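Local coordinates for GGDEF family protein (PDB 5GZS), which is a membrane diguanylate cyclase whose periplasmic portion binds arginine and probably senses it, presumably to regulate synthesis of the second messenger cyclic di-GMP, at residues A210-L220 with T425-M436. Sequence-based numbering, arbitrary orientation.
Sequences ALRQSVVESGL and TLAPLFSRAIKM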
loop_
_atom_site.group_PDB
_atom_site.type_symbol
_atom_site.label_atom_id
_atom_site.label_comp_id
_atom_site.label_asym_id
_atom_site.label_seq_id
_atom_site.Cartn_x
_atom_site.Cartn_y
_atom_site.Cartn_z
ATOM N N ALA A 210 16.191 -8.314 26.605
ATOM C CA ALA A 210 15.497 -9.555 26.228
ATOM C C ALA A 210 16.228 -10.152 25.027
ATOM O O ALA A 210 16.585 -11.323 25.038
ATOM C CB ALA A 210 14.047 -9.307 25.911
ATOM N N LEU A 211 16.501 -9.302 24.034
ATOM C CA LEU A 211 17.186 -9.710 22.834
ATOM C C LEU A 211 18.579 -10.246 23.169
ATOM O O LEU A 211 18.979 -11.315 22.700
ATOM C CB LEU A 211 17.294 -8.542 21.833
ATOM C CG LEU A 211 18.083 -8.909 20.564
ATOM C CD1 LEU A 211 17.557 -10.200 19.958
ATOM C CD2 LEU A 211 18.050 -7.816 19.518
ATOM N N ARG A 212 19.327 -9.517 23.982
ATOM C CA ARG A 212 20.671 -9.970 24.292
ATOM C C ARG A 212 20.665 -11.274 25.087
ATOM O O ARG A 212 21.556 -12.123 24.930
ATOM C CB ARG A 212 21.421 -8.865 24.997
ATOM C CG ARG A 212 21.701 -7.762 23.985
ATOM C CD ARG A 212 22.231 -6.480 24.594
ATOM N NE ARG A 212 22.135 -5.436 23.580
ATOM C CZ ARG A 212 22.412 -4.155 23.784
ATOM N NH1 ARG A 212 22.821 -3.752 24.977
ATOM N NH2 ARG A 212 22.285 -3.279 22.788
ATOM N N GLN A 213 19.631 -11.484 25.881
ATOM C CA GLN A 213 19.544 -12.729 26.614
ATOM C C GLN A 213 19.343 -13.871 25.636
ATOM O O GLN A 213 19.728 -15.013 25.903
ATOM C CB GLN A 213 18.422 -12.692 27.656
ATOM C CG GLN A 213 18.681 -13.631 28.821
ATOM C CD GLN A 213 20.149 -13.628 29.294
ATOM O OE1 GLN A 213 20.802 -12.579 29.390
ATOM N NE2 GLN A 213 20.662 -14.810 29.606
ATOM N N SER A 214 18.753 -13.559 24.492
ATOM C CA SER A 214 18.517 -14.581 23.491
ATOM C C SER A 214 19.818 -14.989 22.831
ATOM O O SER A 214 20.004 -16.173 22.480
ATOM C CB SER A 214 17.528 -14.092 22.437
ATOM O OG SER A 214 16.213 -14.167 22.927
ATOM N N VAL A 215 20.696 -14.000 22.644
ATOM C CA VAL A 215 22.016 -14.250 22.074
ATOM C C VAL A 215 22.760 -15.239 22.961
ATOM O O VAL A 215 23.237 -16.271 22.488
ATOM C CB VAL A 215 22.836 -12.961 21.935
ATOM C CG1 VAL A 215 24.277 -13.271 21.525
ATOM C CG2 VAL A 215 22.164 -11.997 20.966
ATOM N N VAL A 216 22.819 -14.911 24.253
ATOM C CA VAL A 216 23.446 -15.757 25.271
ATOM C C VAL A 216 22.818 -17.140 25.294
ATOM O O VAL A 216 23.537 -18.154 25.237
ATOM C CB VAL A 216 23.349 -15.128 26.695
ATOM C CG1 VAL A 216 23.677 -16.149 27.756
ATOM C CG2 VAL A 216 24.263 -13.898 26.813
ATOM N N GLU A 217 21.485 -17.202 25.350
ATOM C CA GLU A 217 20.803 -18.502 25.280
ATOM C C GLU A 217 21.109 -19.264 23.995
ATOM O O GLU A 217 20.963 -20.479 23.957
ATOM C CB GLU A 217 19.290 -18.355 25.413
ATOM C CG GLU A 217 18.830 -18.045 26.819
ATOM C CD GLU A 217 17.337 -17.806 26.903
ATOM O OE1 GLU A 217 16.628 -18.062 25.900
ATOM O OE2 GLU A 217 16.873 -17.368 27.976
ATOM N N SER A 218 21.536 -18.569 22.943
ATOM C CA SER A 218 21.788 -19.248 21.679
ATOM C C SER A 218 23.109 -19.977 21.789
ATOM O O SER A 218 23.363 -20.964 21.102
ATOM C CB SER A 218 21.827 -18.263 20.510
ATOM O OG SER A 218 23.097 -17.641 20.418
ATOM N N GLY A 219 23.972 -19.467 22.655
ATOM C CA GLY A 219 25.216 -20.161 22.902
ATOM C C GLY A 219 26.198 -19.969 21.781
ATOM O O GLY A 219 27.084 -20.785 21.589
ATOM N N LEU A 220 26.027 -18.902 21.018
ATOM C CA LEU A 220 26.976 -18.629 19.962
ATOM C C LEU A 220 28.152 -17.881 20.587
ATOM O O LEU A 220 28.009 -17.217 21.602
ATOM C CB LEU A 220 26.328 -17.838 18.806
ATOM C CG LEU A 220 26.039 -16.352 19.001
ATOM C CD1 LEU A 220 27.276 -15.527 18.711
ATOM C CD2 LEU A 220 24.881 -15.914 18.116
ATOM N N THR A 425 21.610 -19.664 13.229
ATOM C CA THR A 425 21.273 -19.049 14.498
ATOM C C THR A 425 21.283 -17.545 14.311
ATOM O O THR A 425 20.459 -16.831 14.886
ATOM C CB THR A 425 22.257 -19.468 15.628
ATOM O OG1 THR A 425 21.982 -20.813 16.027
ATOM C CG2 THR A 425 22.109 -18.572 16.844
ATOM N N LEU A 426 22.206 -17.053 13.489
ATOM C CA LEU A 426 22.317 -15.610 13.327
ATOM C C LEU A 426 21.057 -15.025 12.693
ATOM O O LEU A 426 20.512 -14.063 13.206
ATOM C CB LEU A 426 23.546 -15.241 12.491
ATOM C CG LEU A 426 24.851 -15.352 13.280
ATOM C CD1 LEU A 426 26.070 -15.016 12.393
ATOM C CD2 LEU A 426 24.813 -14.521 14.588
ATOM N N ALA A 427 20.599 -15.617 11.592
ATOM C CA ALA A 427 19.549 -15.019 10.766
ATOM C C ALA A 427 18.260 -14.639 11.536
ATOM O O ALA A 427 17.799 -13.512 11.394
ATOM C CB ALA A 427 19.215 -15.953 9.573
ATOM N N PRO A 428 17.684 -15.553 12.357
ATOM C CA PRO A 428 16.499 -15.149 13.144
ATOM C C PRO A 428 16.794 -14.053 14.137
ATOM O O PRO A 428 15.942 -13.190 14.349
ATOM C CB PRO A 428 16.104 -16.420 13.899
ATOM C CG PRO A 428 16.667 -17.517 13.092
ATOM C CD PRO A 428 17.956 -16.995 12.511
ATOM N N LEU A 429 17.977 -14.095 14.742
ATOM C CA LEU A 429 18.402 -13.046 15.658
ATOM C C LEU A 429 18.490 -11.715 14.930
ATOM O O LEU A 429 18.015 -10.690 15.437
ATOM C CB LEU A 429 19.742 -13.399 16.300
ATOM C CG LEU A 429 19.618 -14.598 17.235
ATOM C CD1 LEU A 429 20.979 -15.173 17.611
ATOM C CD2 LEU A 429 18.802 -14.175 18.475
ATOM N N PHE A 430 19.077 -11.719 13.735
ATOM C CA PHE A 430 19.202 -10.472 12.989
ATOM C C PHE A 430 17.809 -9.947 12.605
ATOM O O PHE A 430 17.591 -8.741 12.579
ATOM C CB PHE A 430 20.109 -10.645 11.756
ATOM C CG PHE A 430 21.578 -10.324 12.027
ATOM C CD1 PHE A 430 22.431 -11.274 12.575
ATOM C CD2 PHE A 430 22.086 -9.074 11.765
ATOM C CE1 PHE A 430 23.768 -10.976 12.838
ATOM C CE2 PHE A 430 23.421 -8.761 12.028
ATOM C CZ PHE A 430 24.267 -9.715 12.561
ATOM N N SER A 431 16.851 -10.834 12.350
ATOM C CA SER A 431 15.489 -10.359 12.096
ATOM C C SER A 431 14.956 -9.481 13.249
ATOM O O SER A 431 14.451 -8.368 13.021
ATOM C CB SER A 431 14.564 -11.534 11.851
ATOM O OG SER A 431 14.914 -12.195 10.651
ATOM N N ARG A 432 15.098 -9.954 14.486
ATOM C CA ARG A 432 14.685 -9.154 15.638
ATOM C C ARG A 432 15.450 -7.852 15.727
ATOM O O ARG A 432 14.849 -6.806 15.934
ATOM C CB ARG A 432 14.852 -9.940 16.927
ATOM C CG ARG A 432 13.978 -11.175 16.987
ATOM C CD ARG A 432 14.266 -11.981 18.243
ATOM N NE ARG A 432 14.019 -11.221 19.468
ATOM C CZ ARG A 432 14.140 -11.746 20.680
ATOM N NH1 ARG A 432 14.501 -13.021 20.804
ATOM N NH2 ARG A 432 13.909 -11.013 21.759
ATOM N N ALA A 433 16.770 -7.892 15.571
ATOM C CA ALA A 433 17.536 -6.652 15.703
ATOM C C ALA A 433 17.048 -5.606 14.698
ATOM O O ALA A 433 16.922 -4.423 15.020
ATOM C CB ALA A 433 19.028 -6.906 15.518
ATOM N N ILE A 434 16.765 -6.059 13.483
ATOM C CA ILE A 434 16.221 -5.198 12.444
ATOM C C ILE A 434 14.833 -4.627 12.805
ATOM O O ILE A 434 14.591 -3.432 12.580
ATOM C CB ILE A 434 16.130 -5.952 11.124
ATOM C CG1 ILE A 434 17.518 -6.059 10.485
ATOM C CG2 ILE A 434 15.157 -5.262 10.185
ATOM C CD1 ILE A 434 17.569 -7.088 9.345
ATOM N N LYS A 435 13.937 -5.454 13.365
ATOM C CA LYS A 435 12.629 -4.950 13.818
ATOM C C LYS A 435 12.767 -3.769 14.760
ATOM O O LYS A 435 12.178 -2.706 14.519
ATOM C CB LYS A 435 11.800 -6.035 14.491
ATOM C CG LYS A 435 11.271 -7.037 13.496
ATOM C CD LYS A 435 10.318 -8.027 14.090
ATOM C CE LYS A 435 10.351 -9.291 13.250
ATOM N NZ LYS A 435 9.081 -10.078 13.259
HETATM N N MSE A 436 13.568 -3.951 15.801
HETATM C CA MSE A 436 13.784 -2.924 16.790
HETATM C C MSE A 436 14.476 -1.725 16.210
HETATM O O MSE A 436 14.593 -0.712 16.934
HETATM C CB MSE A 436 14.635 -3.491 17.921
HETATM C CG MSE A 436 13.778 -4.264 18.917
HETATM SE SE MSE A 436 14.921 -4.985 20.349
HETATM C CE MSE A 436 14.603 -6.900 20.014
#
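Leu211 slots between Arg432 and the selenomethionine Met436 where the C-terminal part of helix 189-218 runs antiparallel to helix 421-435, the two short axes 174° apart and 10.9 Å at their closest. With CG anti to the backbone N (chi1 177°), Leu211 runs past Arg432 and Met436 in the opposite direction, one methyl to each. CD1 sits over one face of the Arg432 guanidinium, near its rim and 3.7 Å from Arg432 NE, while CD2 lies 3.6 Å from Met436 CE and also meets Ala433. Leu260 adds to the apolar surroundings of Leu211. One turn on, Ser214 OG accepts a hydrogen bond from Arg432 NH1 at 3.0 Å. This bond is bent, with an angle of 136° at the hydrogen, and the oxygen stands somewhat out of the guanidinium plane. A bend at chi3 folds the arginine chain so that the same group serves both Leu211 and Ser214; its NE also faces Asp153 in a long, weak ion pair. Ser218 CB packs against Thr425 CG2 at 3.7 Å, and its OG accepts from Leu220 N in an ST turn that brings the chain round through Gly219, whose phi is positive. Leu220 then turns back toward helix 421-435, its CD2 lying 3.8 Å from Leu426 CD2 and meeting Leu429 CD1 tip to tip, and Leu220 also touches Leu262. Helix 189-218 thus packs, shortly before strand 226-230, on a helix whose Leu426 and Phe430 rest on strand 414-417 of a five-stranded mixed sheet. The chemistry, chiefly apolar with one direct hydrogen bond, implies that aliphatic packing joins the end of helix 189-218 to helix 421-435, while Ser214 probably helps to orient a guanidinium that carries Leu211 CD1 over one face.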